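Local atomic coordinates of 4-hydroxythreonine-4-phosphate dehydrogenase (Legionella pneumophila subsp. pneumophila, PDB entry 6XMY), a protein that probably catalyses the NAD(P)-dependent oxidation of 4-(phosphooxy)-L-threonine, a step in the biosynthesis of pyridoxine 5'-phosphate. Residues A121-A126 with T136-F141. Numbering follows the deposited sequence.
With NAD (nicotinamide-adenine-dinucleotide), chain B; SO4 (sulfate ion), chain C.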
ATOM      1  N   ALA A 121       5.577   3.026  -5.667  1.00  8.72           N
ATOM      2  CA  ALA A 121       5.206   4.402  -5.929  1.00  8.58           C
ATOM      3  C   ALA A 121       3.823   4.399  -6.590  1.00  9.69           C
ATOM      4  O   ALA A 121       3.332   3.352  -7.012  1.00 10.04           O
ATOM      5  CB  ALA A 121       6.279   5.055  -6.808  1.00 10.41           C
ATOM      6  N   PRO A 122       3.149   5.548  -6.682  1.00  8.13           N
ATOM      7  CA  PRO A 122       1.743   5.514  -7.099  1.00  9.79           C
ATOM      8  C   PRO A 122       1.578   5.260  -8.591  1.00  9.69           C
ATOM      9  O   PRO A 122       2.428   5.628  -9.405  1.00  9.13           O
ATOM     10  CB  PRO A 122       1.225   6.906  -6.721  1.00 12.03           C
ATOM     11  CG  PRO A 122       2.446   7.779  -6.731  1.00 12.63           C
ATOM     12  CD  PRO A 122       3.576   6.899  -6.269  1.00 10.13           C
ATOM     13  N   VAL A 123       0.468   4.599  -8.935  1.00  8.59           N
ATOM     14  CA  VAL A 123       0.064   4.376 -10.317  1.00  9.36           C
ATOM     15  C   VAL A 123      -1.281   5.050 -10.550  1.00 10.55           C
ATOM     16  O   VAL A 123      -2.056   5.282  -9.625  1.00 11.62           O
ATOM     17  CB  VAL A 123       0.002   2.879 -10.692  1.00 12.46           C
ATOM     18  CG1 VAL A 123       1.343   2.210 -10.444  1.00 11.02           C
ATOM     19  CG2 VAL A 123      -1.095   2.184  -9.920  1.00 14.09           C
ATOM     20  N   HIS A 124      -1.548   5.366 -11.808  1.00 10.58           N
ATOM     21  CA  HIS A 124      -2.799   5.997 -12.207  1.00 11.11           C
ATOM     22  C   HIS A 124      -3.729   4.910 -12.731  1.00 10.08           C
ATOM     23  O   HIS A 124      -3.511   4.368 -13.819  1.00 10.23           O
ATOM     24  CB  HIS A 124      -2.542   7.060 -13.265  1.00 11.43           C
ATOM     25  CG  HIS A 124      -3.679   8.003 -13.425  1.00  9.97           C
ATOM     26  ND1 HIS A 124      -4.784   7.703 -14.194  1.00 11.54           N
ATOM     27  CD2 HIS A 124      -3.905   9.220 -12.882  1.00 11.40           C
ATOM     28  CE1 HIS A 124      -5.639   8.710 -14.124  1.00 10.90           C
ATOM     29  NE2 HIS A 124      -5.125   9.644 -13.341  1.00 11.74           N
ATOM     30  N   LYS A 125      -4.764   4.589 -11.954  1.00  9.80           N
ATOM     31  CA  LYS A 125      -5.618   3.455 -12.291  0.53  9.55           C
ATOM     32  C   LYS A 125      -6.368   3.684 -13.597  1.00 11.76           C
ATOM     33  O   LYS A 125      -6.436   2.792 -14.450  1.00 11.10           O
ATOM     34  CB  LYS A 125      -6.587   3.162 -11.147  0.53  9.85           C
ATOM     35  CG  LYS A 125      -5.921   2.825  -9.828  0.53 12.39           C
ATOM     36  CD  LYS A 125      -6.974   2.518  -8.779  0.53 12.31           C
ATOM     37  CE  LYS A 125      -6.385   2.277  -7.397  0.53 12.61           C
ATOM     38  NZ  LYS A 125      -5.682   3.473  -6.861  0.53 12.94           N
ATOM     39  N   ALA A 126      -6.949   4.877 -13.773  1.00  9.08           N
ATOM     40  CA  ALA A 126      -7.725   5.128 -14.985  1.00 10.70           C
ATOM     41  C   ALA A 126      -6.871   5.022 -16.241  1.00 10.18           C
ATOM     42  O   ALA A 126      -7.335   4.502 -17.261  1.00 12.40           O
ATOM     43  CB  ALA A 126      -8.417   6.487 -14.922  1.00 11.67           C
ATOM     44  N   THR A 136      -7.863  -2.763 -10.769  1.00 13.75           N
ATOM     45  CA  THR A 136      -8.484  -2.042  -9.671  0.60 14.22           C
ATOM     46  C   THR A 136      -7.484  -1.501  -8.664  1.00 13.77           C
ATOM     47  O   THR A 136      -7.811  -0.534  -7.971  1.00 16.64           O
ATOM     48  CB  THR A 136      -9.523  -2.896  -8.947  0.60 15.40           C
ATOM     49  OG1 THR A 136      -8.911  -4.113  -8.514  0.60 12.46           O
ATOM     50  CG2 THR A 136     -10.696  -3.194  -9.867  0.60 15.38           C
ATOM     51  N   GLY A 137      -6.280  -2.055  -8.596  1.00 13.44           N
ATOM     52  CA  GLY A 137      -5.259  -1.558  -7.697  1.00 13.32           C
ATOM     53  C   GLY A 137      -4.150  -2.573  -7.590  1.00 11.11           C
ATOM     54  O   GLY A 137      -4.283  -3.727  -8.030  1.00 10.93           O
ATOM     55  N   HIS A 138      -3.026  -2.117  -7.015  1.00 11.26           N
ATOM     56  CA  HIS A 138      -1.914  -3.028  -6.736  1.00 10.74           C
ATOM     57  C   HIS A 138      -2.379  -4.206  -5.895  1.00  9.45           C
ATOM     58  O   HIS A 138      -1.913  -5.338  -6.076  1.00 11.23           O
ATOM     59  CB  HIS A 138      -0.820  -2.338  -5.912  1.00  9.90           C
ATOM     60  CG  HIS A 138      -0.018  -1.290  -6.629  1.00  9.37           C
ATOM     61  ND1 HIS A 138      -0.332   0.053  -6.574  1.00  9.05           N
ATOM     62  CD2 HIS A 138       1.146  -1.375  -7.317  1.00  9.03           C
ATOM     63  CE1 HIS A 138       0.586   0.746  -7.229  1.00 10.62           C
ATOM     64  NE2 HIS A 138       1.494  -0.097  -7.693  1.00  9.48           N
ATOM     65  N   THR A 139      -3.251  -3.939  -4.920  1.00  9.37           N
ATOM     66  CA  THR A 139      -3.611  -4.952  -3.934  1.00  9.59           C
ATOM     67  C   THR A 139      -4.247  -6.159  -4.609  1.00 10.78           C
ATOM     68  O   THR A 139      -3.854  -7.310  -4.359  1.00 11.83           O
ATOM     69  CB  THR A 139      -4.562  -4.328  -2.906  1.00 11.79           C
ATOM     70  OG1 THR A 139      -3.911  -3.207  -2.289  1.00 12.34           O
ATOM     71  CG2 THR A 139      -4.950  -5.340  -1.842  1.00 13.46           C
ATOM     72  N   GLU A 140      -5.211  -5.911  -5.499  1.00 10.96           N
ATOM     73  CA  GLU A 140      -5.860  -7.001  -6.222  1.00 12.38           C
ATOM     74  C   GLU A 140      -4.921  -7.618  -7.251  1.00 11.14           C
ATOM     75  O   GLU A 140      -4.946  -8.836  -7.475  1.00 12.84           O
ATOM     76  CB  GLU A 140      -7.127  -6.498  -6.912  1.00 12.68           C
ATOM     77  CG  GLU A 140      -8.251  -6.084  -5.967  1.00 14.40           C
ATOM     78  CD  GLU A 140      -7.958  -4.801  -5.212  1.00 16.29           C
ATOM     79  OE1 GLU A 140      -7.378  -3.869  -5.809  1.00 19.53           O
ATOM     80  OE2 GLU A 140      -8.289  -4.733  -4.007  1.00 19.52           O
ATOM     81  N   PHE A 141      -4.093  -6.792  -7.898  1.00 11.63           N
ATOM     82  CA  PHE A 141      -3.128  -7.323  -8.852  1.00 10.54           C
ATOM     83  C   PHE A 141      -2.212  -8.337  -8.178  1.00 12.54           C
ATOM     84  O   PHE A 141      -1.977  -9.427  -8.707  1.00 13.55           O
ATOM     85  CB  PHE A 141      -2.299  -6.203  -9.485  1.00 12.48           C
ATOM     86  CG  PHE A 141      -1.173  -6.719 -10.346  1.00 13.56           C
ATOM     87  CD1 PHE A 141      -1.387  -7.040 -11.680  1.00 15.27           C
ATOM     88  CD2 PHE A 141       0.088  -6.928  -9.811  1.00 14.63           C
ATOM     89  CE1 PHE A 141      -0.352  -7.535 -12.473  1.00 16.01           C
ATOM     90  CE2 PHE A 141       1.114  -7.431 -10.590  1.00 13.47           C
ATOM     91  CZ  PHE A 141       0.893  -7.733 -11.922  1.00 16.27           C
TER
HETATM   92  PA  NAD B 401      -3.654  11.954  -5.208  1.00 14.49           P
HETATM   93  O1A NAD B 401      -2.977  11.934  -6.564  1.00 15.23           O
HETATM   94  O2A NAD B 401      -3.043  11.667  -3.853  1.00 18.15           O
HETATM   95  O5B NAD B 401      -4.089  13.619  -5.154  1.00 17.16           O
HETATM   96  C5B NAD B 401      -4.773  13.937  -3.965  1.00 17.49           C
HETATM   97  C4B NAD B 401      -4.253  15.273  -3.405  1.00 16.68           C
HETATM   98  O4B NAD B 401      -3.041  15.012  -2.658  1.00 17.99           O
HETATM   99  C3B NAD B 401      -3.889  16.219  -4.584  1.00 15.17           C
HETATM  100  O3B NAD B 401      -4.235  17.520  -4.143  1.00 20.23           O
HETATM  101  C2B NAD B 401      -2.355  15.993  -4.727  1.00 16.43           C
HETATM  102  O2B NAD B 401      -1.679  17.118  -5.208  1.00 19.57           O
HETATM  103  C1B NAD B 401      -1.965  15.765  -3.233  1.00 17.08           C
HETATM  104  N9A NAD B 401      -0.809  14.888  -3.072  1.00 15.96           N
HETATM  105  C8A NAD B 401      -0.675  13.516  -3.353  1.00 15.10           C
HETATM  106  N7A NAD B 401       0.526  13.053  -3.051  1.00 13.86           N
HETATM  107  C5A NAD B 401       1.214  14.143  -2.535  1.00 13.23           C
HETATM  108  C6A NAD B 401       2.525  14.298  -2.042  1.00 15.38           C
HETATM  109  N6A NAD B 401       3.364  13.230  -1.995  1.00 14.54           N
HETATM  110  N1A NAD B 401       2.950  15.516  -1.593  1.00 17.43           N
HETATM  111  C2A NAD B 401       2.057  16.551  -1.654  1.00 19.52           C
HETATM  112  N3A NAD B 401       0.786  16.559  -2.098  1.00 18.06           N
HETATM  113  C4A NAD B 401       0.395  15.313  -2.537  1.00 15.38           C
HETATM  114  O3  NAD B 401      -4.933  10.978  -5.406  1.00 16.92           O
HETATM  115  PN  NAD B 401      -6.216  11.179  -6.314  1.00 15.78           P
HETATM  116  O1N NAD B 401      -7.451  10.602  -5.667  1.00 16.22           O
HETATM  117  O2N NAD B 401      -6.109  12.455  -7.080  1.00 21.30           O
HETATM  118  O5D NAD B 401      -5.990   9.967  -7.591  1.00 17.36           O
HETATM  119  C5D NAD B 401      -4.947  10.223  -8.472  1.00 14.22           C
HETATM  120  C4D NAD B 401      -4.538   8.881  -9.082  1.00 13.06           C
HETATM  121  O4D NAD B 401      -3.709   8.193  -8.111  1.00 10.61           O
HETATM  122  C3D NAD B 401      -5.796   7.974  -9.310  1.00 13.41           C
HETATM  123  O3D NAD B 401      -5.535   7.244 -10.475  1.00 13.05           O
HETATM  124  C2D NAD B 401      -5.787   7.054  -8.068  1.00 11.39           C
HETATM  125  O2D NAD B 401      -6.325   5.778  -8.277  1.00 12.92           O
HETATM  126  C1D NAD B 401      -4.246   6.886  -7.954  1.00 10.94           C
HETATM  127  N1N NAD B 401      -3.835   6.419  -6.586  1.00 11.63           N
HETATM  128  C2N NAD B 401      -2.878   5.440  -6.558  1.00 12.22           C
HETATM  129  C3N NAD B 401      -2.420   4.940  -5.336  1.00 11.81           C
HETATM  130  C7N NAD B 401      -1.374   3.894  -5.424  1.00 10.51           C
HETATM  131  O7N NAD B 401      -0.916   3.544  -6.513  1.00  9.46           O
HETATM  132  N7N NAD B 401      -0.929   3.362  -4.231  1.00 13.63           N
HETATM  133  C4N NAD B 401      -2.945   5.443  -4.131  1.00 12.60           C
HETATM  134  C5N NAD B 401      -3.918   6.457  -4.196  1.00 12.38           C
HETATM  135  C6N NAD B 401      -4.368   6.938  -5.441  1.00 11.65           C
HETATM  136  S   SO4 C 402      -3.463  -0.145  -4.120  1.00 11.07           S
HETATM  137  O1  SO4 C 402      -2.350  -0.482  -3.235  1.00 12.22           O
HETATM  138  O2  SO4 C 402      -2.939   0.173  -5.445  1.00 11.77           O
HETATM  139  O3  SO4 C 402      -4.326  -1.319  -4.237  1.00 11.68           O
HETATM  140  O4  SO4 C 402      -4.241   1.007  -3.636  1.00 14.74           O
HETATM  141  O   HOH W   1       4.000   1.022  -8.484  1.00  9.24           O
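T136 meets K125 through its backbone: in one of its two conformers the K125 chain runs past the carbonyl, CE lying 3.2 Å from T136 O, while the bend at its last torsion (chi4 63°) brings NZ to within 2.8 Å of NAD O2D, a hydrogen bond to the nicotinamide ribose. The T136 hydroxyl, also in one of two conformers, donates to E140 OE1 from above the carboxylate plane. G137, the N-cap of helix 138-145, lies beside K125 CE. H138 then reaches across to V123, whose CG2 meets the ring obliquely, 3.5 Å from CE1, with CG1 also against it near NE2. Both nitrogens of this imidazole have partners: ND1 donates to sulfate O2 (2.8 Å), which the H138 backbone N also grips, and NE2 shares a water with A121 O. At the ring edge, in plane, lies the carboxamide oxygen NAD O7N, 3.3 Å from H138 CE1; V123 N donates to that oxygen almost straight (167°). T139 holds sulfate O3 twice, through N and OG1, and R294 and N285 add further bonds to the anion. A sulfate bound at a helix N-terminus among predicted substrate residues is consistent with a substrate phosphate site, here set beside the nicotinamide end of the PdxA NAD pocket.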